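Local coordinates for 2,3,4,5-tetrahydropyridine-2,6-dicarboxylate N-succinyltransferase (Campylobacter jejuni, PDB 2RIJ), which probably catalyses the succinyl-CoA-dependent conversion of cyclic tetrahydrodipicolinate into acyclic N-succinyl-L-2-amino-6-oxopimelate, a step of lysine biosynthesis by the diaminopimelate route, at residues K24-G36 / K42-E54. Residues are numbered along the deposited sequence; the frame is centred on the assembly and turned at random. Where two conformers were deposited one is given.
Sequences KPKAFGIARLDRG and KILQASFALINYE
Phe28 and Asn52 form a hydrogen-bonded antiparallel pair, and Phe28 O takes two donors from Asn52: the backbone N at 3.0 Å and the side-chain ND2 at 3.2 Å, the latter from above the carbonyl plane. The amide, whose OD1 accepts a hydrogen bond from Asn56 ND2, lies flat over one face of the Phe28 ring, planes 10° apart, and Asn52 CB makes a CH-pi contact there. Phe28 CG sits between its own backbone N and carbonyl carbon (chi1 74°), swinging the ring beneath the amide.

Backbone pairing resumes at Arg32–Ser47 and Asp34–Gln45. Between the two paired regions Ala49 and Leu50 bow away, and water fills in: one molecule joins Ile30 N to Leu50 O, another Ile30 O to Ala49 N. Near the hairpin end Leu44 and Gln45 both face Asp34, a classic beta bulge, with Leu44 N 2.8 Å from Asp34 O.

Among polar side chains, Gln45 NE2 reaches Asp34 OD2 at 2.9 Å, nearly along its C-O axis, while Gln45 OE1 bonds His211. Asp34 OD1 receives Arg32 NH1 in a salt bridge; Arg32 NE turns to Lys191 O of the second subunit.

On the other face, Ala31 CB lies 3.8 Å from the Phe48 ring centroid, and Ile43 CD1 packs against Leu33 CD1 and over one face of the Arg35 guanidinium, whose NE bonds Asp122 O.

The hairpin lies in the succinyltransferase's N-terminal domain, strand 27-35 taking 43-48 and 52-53 on one edge and antiparallel 124-129 on the other. Phe28 leans on helix 57-69, Ile30 on helix 107-117, and Tyr146 of helix 138-149 meets Phe48 edge-to-face.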
ATOM      1  N   LYS A  24      14.659  63.170  12.386  1.00 25.86           N
ATOM      2  CA  LYS A  24      15.869  62.383  12.470  1.00 28.26           C
ATOM      3  C   LYS A  24      15.759  61.184  11.533  1.00 27.78           C
ATOM      4  O   LYS A  24      14.758  60.478  11.539  1.00 26.14           O
ATOM      5  CB  LYS A  24      16.079  61.847  13.870  1.00 31.50           C
ATOM      6  CG  LYS A  24      16.267  62.879  14.952  1.00 35.73           C
ATOM      7  CD  LYS A  24      16.530  62.145  16.300  1.00 33.66           C
ATOM      8  CE  LYS A  24      16.695  63.131  17.439  1.00 46.87           C
ATOM      9  NZ  LYS A  24      17.282  62.451  18.647  1.00 55.83           N
ATOM     10  N   PRO A  25      16.767  60.962  10.700  1.00 26.72           N
ATOM     11  CA  PRO A  25      16.740  59.734   9.897  1.00 26.96           C
ATOM     12  C   PRO A  25      16.796  58.460  10.733  1.00 27.01           C
ATOM     13  O   PRO A  25      17.499  58.376  11.760  1.00 26.46           O
ATOM     14  CB  PRO A  25      17.999  59.818   9.037  1.00 28.75           C
ATOM     15  CG  PRO A  25      18.515  61.161   9.157  1.00 28.18           C
ATOM     16  CD  PRO A  25      17.934  61.802  10.411  1.00 29.01           C
ATOM     17  N   LYS A  26      16.075  57.454  10.268  1.00 25.70           N
ATOM     18  CA  LYS A  26      16.135  56.154  10.899  1.00 29.86           C
ATOM     19  C   LYS A  26      17.337  55.347  10.400  1.00 26.23           C
ATOM     20  O   LYS A  26      17.833  54.490  11.118  1.00 27.02           O
ATOM     21  CB  LYS A  26      14.841  55.405  10.635  1.00 30.54           C
ATOM     22  CG  LYS A  26      13.633  56.208  11.107  1.00 38.87           C
ATOM     23  CD  LYS A  26      12.351  55.389  11.191  1.00 41.87           C
ATOM     24  CE  LYS A  26      11.236  56.165  11.965  1.00 48.21           C
ATOM     25  NZ  LYS A  26      11.740  56.922  13.178  1.00 54.13           N
ATOM     26  N   ALA A  27      17.765  55.603   9.165  1.00 24.17           N
ATOM     27  CA  ALA A  27      18.954  54.975   8.575  1.00 20.79           C
ATOM     28  C   ALA A  27      19.606  55.970   7.662  1.00 22.31           C
ATOM     29  O   ALA A  27      18.915  56.755   6.988  1.00 22.54           O
ATOM     30  CB  ALA A  27      18.589  53.746   7.771  1.00 20.54           C
ATOM     31  N   PHE A  28      20.923  55.947   7.624  1.00 23.79           N
ATOM     32  CA  PHE A  28      21.672  56.774   6.696  1.00 24.10           C
ATOM     33  C   PHE A  28      23.098  56.293   6.431  1.00 21.77           C
ATOM     34  O   PHE A  28      23.734  55.591   7.233  1.00 22.81           O
ATOM     35  CB  PHE A  28      21.685  58.254   7.148  1.00 22.57           C
ATOM     36  CG  PHE A  28      22.579  58.534   8.325  1.00 22.74           C
ATOM     37  CD1 PHE A  28      22.120  58.360   9.627  1.00 23.64           C
ATOM     38  CD2 PHE A  28      23.890  58.998   8.137  1.00 25.59           C
ATOM     39  CE1 PHE A  28      22.953  58.614  10.715  1.00 25.11           C
ATOM     40  CE2 PHE A  28      24.730  59.239   9.216  1.00 27.95           C
ATOM     41  CZ  PHE A  28      24.250  59.078  10.507  1.00 26.32           C
ATOM     42  N   GLY A  29      23.607  56.730   5.296  1.00 23.45           N
ATOM     43  CA  GLY A  29      25.000  56.613   4.973  1.00 23.62           C
ATOM     44  C   GLY A  29      25.335  57.334   3.689  1.00 22.59           C
ATOM     45  O   GLY A  29      24.473  57.963   3.073  1.00 24.33           O
ATOM     46  N   ILE A  30      26.605  57.245   3.316  1.00 21.58           N
ATOM     47  CA  ILE A  30      27.121  57.798   2.084  1.00 22.06           C
ATOM     48  C   ILE A  30      27.577  56.660   1.156  1.00 20.50           C
ATOM     49  O   ILE A  30      28.421  55.825   1.526  1.00 20.61           O
ATOM     50  CB  ILE A  30      28.290  58.798   2.349  1.00 22.56           C
ATOM     51  CG1 ILE A  30      27.826  59.984   3.171  1.00 25.97           C
ATOM     52  CG2 ILE A  30      28.918  59.295   1.029  1.00 20.78           C
ATOM     53  CD1 ILE A  30      29.023  60.883   3.680  1.00 23.24           C
ATOM     54  N   ALA A  31      27.045  56.668  -0.050  1.00 21.49           N
ATOM     55  CA  ALA A  31      27.358  55.698  -1.068  1.00 23.10           C
ATOM     56  C   ALA A  31      28.262  56.236  -2.170  1.00 23.89           C
ATOM     57  O   ALA A  31      28.118  57.371  -2.591  1.00 23.72           O
ATOM     58  CB  ALA A  31      26.069  55.199  -1.699  1.00 22.41           C
ATOM     59  N   ARG A  32      29.193  55.407  -2.648  1.00 23.92           N
ATOM     60  CA  ARG A  32      29.870  55.642  -3.906  1.00 21.00           C
ATOM     61  C   ARG A  32      29.014  54.987  -4.966  1.00 22.75           C
ATOM     62  O   ARG A  32      28.650  53.797  -4.851  1.00 24.80           O
ATOM     63  CB  ARG A  32      31.275  55.033  -3.910  1.00 24.31           C
ATOM     64  CG  ARG A  32      32.040  55.288  -5.174  1.00 23.24           C
ATOM     65  CD  ARG A  32      33.385  54.501  -5.267  1.00 26.03           C
ATOM     66  NE  ARG A  32      33.172  53.061  -5.089  1.00 26.84           N
ATOM     67  CZ  ARG A  32      32.624  52.255  -5.997  1.00 26.01           C
ATOM     68  NH1 ARG A  32      32.212  52.693  -7.162  1.00 24.76           N
ATOM     69  NH2 ARG A  32      32.459  50.967  -5.706  1.00 28.73           N
ATOM     70  N   LEU A  33      28.674  55.733  -6.016  1.00 22.37           N
ATOM     71  CA  LEU A  33      27.786  55.236  -7.056  1.00 22.72           C
ATOM     72  C   LEU A  33      28.517  54.798  -8.330  1.00 25.49           C
ATOM     73  O   LEU A  33      29.490  55.428  -8.749  1.00 24.53           O
ATOM     74  CB  LEU A  33      26.761  56.292  -7.449  1.00 24.14           C
ATOM     75  CG  LEU A  33      25.944  56.962  -6.338  1.00 25.59           C
ATOM     76  CD1 LEU A  33      24.989  57.990  -7.026  1.00 27.67           C
ATOM     77  CD2 LEU A  33      25.223  55.997  -5.445  1.00 23.85           C
ATOM     78  N   ASP A  34      28.012  53.730  -8.948  1.00 23.30           N
ATOM     79  CA  ASP A  34      28.432  53.321 -10.268  1.00 25.00           C
ATOM     80  C   ASP A  34      27.323  53.749 -11.211  1.00 23.33           C
ATOM     81  O   ASP A  34      26.174  53.385 -11.005  1.00 23.10           O
ATOM     82  CB  ASP A  34      28.625  51.810 -10.343  1.00 26.64           C
ATOM     83  CG  ASP A  34      29.797  51.318  -9.488  1.00 30.57           C
ATOM     84  OD1 ASP A  34      30.934  51.836  -9.662  1.00 32.64           O
ATOM     85  OD2 ASP A  34      29.591  50.409  -8.646  1.00 25.13           O
ATOM     86  N   ARG A  35      27.663  54.535 -12.231  1.00 23.06           N
ATOM     87  CA  ARG A  35      26.692  55.064 -13.206  1.00 25.94           C
ATOM     88  C   ARG A  35      26.830  54.364 -14.555  1.00 25.83           C
ATOM     89  O   ARG A  35      27.848  53.754 -14.832  1.00 27.15           O
ATOM     90  CB  ARG A  35      26.918  56.558 -13.390  1.00 29.48           C
ATOM     91  CG  ARG A  35      26.670  57.338 -12.086  1.00 29.15           C
ATOM     92  CD  ARG A  35      27.228  58.752 -12.174  1.00 31.58           C
ATOM     93  NE  ARG A  35      26.879  59.506 -10.977  1.00 39.11           N
ATOM     94  CZ  ARG A  35      25.687  60.048 -10.776  1.00 32.98           C
ATOM     95  NH1 ARG A  35      24.720  59.904 -11.686  1.00 35.33           N
ATOM     96  NH2 ARG A  35      25.450  60.698  -9.646  1.00 33.10           N
ATOM     97  N   GLY A  36      25.812  54.487 -15.393  1.00 27.58           N
ATOM     98  CA  GLY A  36      25.812  53.915 -16.731  1.00 27.83           C
ATOM     99  C   GLY A  36      26.929  54.472 -17.592  1.00 28.62           C
ATOM    100  O   GLY A  36      27.236  55.662 -17.518  1.00 28.72           O
ATOM    101  N   LYS A  42      21.864  56.911 -14.913  1.00 33.70           N
ATOM    102  CA  LYS A  42      21.381  55.618 -14.441  1.00 36.03           C
ATOM    103  C   LYS A  42      22.332  55.162 -13.356  1.00 29.79           C
ATOM    104  O   LYS A  42      23.522  55.080 -13.597  1.00 29.28           O
ATOM    105  CB  LYS A  42      21.369  54.646 -15.614  1.00 35.18           C
ATOM    106  CG  LYS A  42      20.422  53.498 -15.484  1.00 45.90           C
ATOM    107  CD  LYS A  42      20.436  52.655 -16.767  1.00 47.14           C
ATOM    108  CE  LYS A  42      19.560  53.277 -17.861  1.00 61.38           C
ATOM    109  NZ  LYS A  42      18.090  53.148 -17.554  1.00 66.49           N
ATOM    110  N   ILE A  43      21.821  54.943 -12.147  1.00 30.08           N
ATOM    111  CA  ILE A  43      22.624  54.410 -11.042  1.00 28.10           C
ATOM    112  C   ILE A  43      22.510  52.876 -11.123  1.00 27.08           C
ATOM    113  O   ILE A  43      21.419  52.306 -10.963  1.00 28.74           O
ATOM    114  CB  ILE A  43      22.145  54.919  -9.660  1.00 27.04           C
ATOM    115  CG1 ILE A  43      22.051  56.470  -9.626  1.00 29.04           C
ATOM    116  CG2 ILE A  43      23.016  54.352  -8.541  1.00 23.52           C
ATOM    117  CD1 ILE A  43      23.225  57.201 -10.183  1.00 25.34           C
ATOM    118  N   LEU A  44      23.636  52.236 -11.432  1.00 24.16           N
ATOM    119  CA  LEU A  44      23.740  50.803 -11.537  1.00 24.26           C
ATOM    120  C   LEU A  44      24.082  50.066 -10.246  1.00 24.17           C
ATOM    121  O   LEU A  44      23.805  48.870 -10.162  1.00 23.74           O
ATOM    122  CB  LEU A  44      24.765  50.415 -12.594  1.00 23.70           C
ATOM    123  CG  LEU A  44      24.654  51.153 -13.925  1.00 27.92           C
ATOM    124  CD1 LEU A  44      25.684  50.542 -14.828  1.00 23.96           C
ATOM    125  CD2 LEU A  44      23.261  51.014 -14.489  1.00 24.10           C
ATOM    126  N   GLN A  45      24.679  50.759  -9.281  1.00 23.78           N
ATOM    127  CA  GLN A  45      25.053  50.187  -8.003  1.00 22.37           C
ATOM    128  C   GLN A  45      25.432  51.305  -7.036  1.00 24.15           C
ATOM    129  O   GLN A  45      25.925  52.366  -7.446  1.00 25.52           O
ATOM    130  CB  GLN A  45      26.258  49.235  -8.152  1.00 22.06           C
ATOM    131  CG  GLN A  45      26.560  48.463  -6.888  1.00 18.55           C
ATOM    132  CD  GLN A  45      27.630  47.402  -7.046  1.00 19.94           C
ATOM    133  OE1 GLN A  45      27.457  46.253  -6.585  1.00 22.61           O
ATOM    134  NE2 GLN A  45      28.752  47.770  -7.675  1.00 21.37           N
ATOM    135  N   ALA A  46      25.260  51.033  -5.752  1.00 22.68           N
ATOM    136  CA  ALA A  46      25.685  51.904  -4.679  1.00 22.51           C
ATOM    137  C   ALA A  46      26.465  51.077  -3.653  1.00 21.85           C
ATOM    138  O   ALA A  46      26.084  49.927  -3.348  1.00 24.58           O
ATOM    139  CB  ALA A  46      24.465  52.544  -4.045  1.00 21.25           C
ATOM    140  N   SER A  47      27.593  51.598  -3.184  1.00 21.11           N
ATOM    141  CA  SER A  47      28.424  50.913  -2.194  1.00 21.87           C
ATOM    142  C   SER A  47      28.608  51.819  -0.965  1.00 21.39           C
ATOM    143  O   SER A  47      28.926  53.005  -1.103  1.00 22.56           O
ATOM    144  CB  SER A  47      29.778  50.515  -2.800  1.00 21.20           C
ATOM    145  OG  SER A  47      29.609  49.728  -3.988  1.00 25.21           O
ATOM    146  N   PHE A  48      28.413  51.251   0.226  1.00 19.42           N
ATOM    147  CA  PHE A  48      28.599  51.938   1.473  1.00 21.88           C
ATOM    148  C   PHE A  48      29.693  51.252   2.260  1.00 25.40           C
ATOM    149  O   PHE A  48      29.763  50.036   2.269  1.00 23.25           O
ATOM    150  CB  PHE A  48      27.312  51.866   2.322  1.00 18.67           C
ATOM    151  CG  PHE A  48      26.111  52.544   1.725  1.00 20.66           C
ATOM    152  CD1 PHE A  48      25.315  51.898   0.806  1.00 23.52           C
ATOM    153  CD2 PHE A  48      25.716  53.786   2.184  1.00 20.32           C
ATOM    154  CE1 PHE A  48      24.179  52.450   0.288  1.00 21.25           C
ATOM    155  CE2 PHE A  48      24.577  54.384   1.670  1.00 21.49           C
ATOM    156  CZ  PHE A  48      23.784  53.689   0.721  1.00 19.93           C
ATOM    157  N   ALA A  49      30.480  52.027   3.004  1.00 24.12           N
ATOM    158  CA  ALA A  49      31.437  51.445   3.929  1.00 25.79           C
ATOM    159  C   ALA A  49      30.989  51.567   5.373  1.00 24.94           C
ATOM    160  O   ALA A  49      31.638  51.005   6.255  1.00 29.26           O
ATOM    161  CB  ALA A  49      32.824  52.100   3.752  1.00 23.09           C
ATOM    162  N   LEU A  50      29.886  52.292   5.601  1.00 24.32           N
ATOM    163  CA  LEU A  50      29.340  52.531   6.948  0.50 25.51           C
ATOM    164  C   LEU A  50      27.837  52.710   6.828  1.00 24.75           C
ATOM    165  O   LEU A  50      27.370  53.497   6.006  1.00 24.87           O
ATOM    166  CB  LEU A  50      29.914  53.804   7.586  0.50 24.56           C
ATOM    167  CG  LEU A  50      31.354  53.852   8.092  0.50 26.61           C
ATOM    168  CD1 LEU A  50      31.744  55.316   8.427  0.50 23.66           C
ATOM    169  CD2 LEU A  50      31.567  52.908   9.289  0.50 24.18           C
ATOM    170  N   ILE A  51      27.093  51.958   7.624  1.00 24.91           N
ATOM    171  CA  ILE A  51      25.653  52.042   7.698  1.00 24.21           C
ATOM    172  C   ILE A  51      25.288  52.458   9.101  1.00 23.62           C
ATOM    173  O   ILE A  51      25.743  51.876  10.100  1.00 26.58           O
ATOM    174  CB  ILE A  51      24.987  50.647   7.432  1.00 26.82           C
ATOM    175  CG1 ILE A  51      25.439  50.078   6.108  1.00 23.51           C
ATOM    176  CG2 ILE A  51      23.457  50.712   7.527  1.00 21.46           C
ATOM    177  CD1 ILE A  51      24.937  50.919   4.915  1.00 21.13           C
ATOM    178  N   ASN A  52      24.437  53.459   9.171  1.00 23.19           N
ATOM    179  CA  ASN A  52      23.943  53.961  10.440  1.00 24.22           C
ATOM    180  C   ASN A  52      22.471  53.568  10.514  1.00 25.39           C
ATOM    181  O   ASN A  52      21.705  53.817   9.562  1.00 23.57           O
ATOM    182  CB  ASN A  52      24.112  55.477  10.514  1.00 26.83           C
ATOM    183  CG  ASN A  52      25.561  55.910  10.524  1.00 25.27           C
ATOM    184  OD1 ASN A  52      26.200  55.918  11.563  1.00 27.37           O
ATOM    185  ND2 ASN A  52      26.074  56.300   9.369  1.00 21.88           N
ATOM    186  N   TYR A  53      22.087  52.889  11.591  1.00 24.03           N
ATOM    187  CA  TYR A  53      20.668  52.541  11.817  1.00 22.72           C
ATOM    188  C   TYR A  53      20.291  52.986  13.214  1.00 25.01           C
ATOM    189  O   TYR A  53      20.853  52.507  14.169  1.00 22.19           O
ATOM    190  CB  TYR A  53      20.403  51.044  11.664  1.00 24.17           C
ATOM    191  CG  TYR A  53      18.956  50.712  11.888  1.00 24.57           C
ATOM    192  CD1 TYR A  53      17.989  51.102  10.960  1.00 25.71           C
ATOM    193  CD2 TYR A  53      18.542  50.071  13.032  1.00 27.67           C
ATOM    194  CE1 TYR A  53      16.664  50.834  11.172  1.00 26.02           C
ATOM    195  CE2 TYR A  53      17.190  49.824  13.258  1.00 28.25           C
ATOM    196  CZ  TYR A  53      16.281  50.213  12.322  1.00 29.49           C
ATOM    197  OH  TYR A  53      14.960  49.986  12.518  1.00 33.07           O
ATOM    198  N   GLU A  54      19.358  53.917  13.318  1.00 22.71           N
ATOM    199  CA  GLU A  54      18.857  54.404  14.607  1.00 25.67           C
ATOM    200  C   GLU A  54      20.003  54.798  15.564  1.00 25.05           C
ATOM    201  O   GLU A  54      20.022  54.452  16.747  1.00 23.23           O
ATOM    202  CB  GLU A  54      17.850  53.406  15.224  1.00 25.68           C
ATOM    203  CG  GLU A  54      16.573  53.203  14.372  1.00 29.02           C
ATOM    204  CD  GLU A  54      15.570  54.351  14.501  1.00 36.55           C
ATOM    205  OE1 GLU A  54      15.913  55.378  15.119  1.00 36.38           O
ATOM    206  OE2 GLU A  54      14.434  54.222  13.988  1.00 39.17           O
TER
HETATM  207  O   HOH W   1      12.295  55.273  15.046  1.00 60.50           O
HETATM  208  O   HOH W   2      28.369  55.856   5.257  1.00 20.79           O
HETATM  209  O   HOH W   3      29.972  54.761   3.347  1.00 24.13           O
HETATM  210  O   HOH W   4      28.844  51.145  -6.044  1.00 21.36           O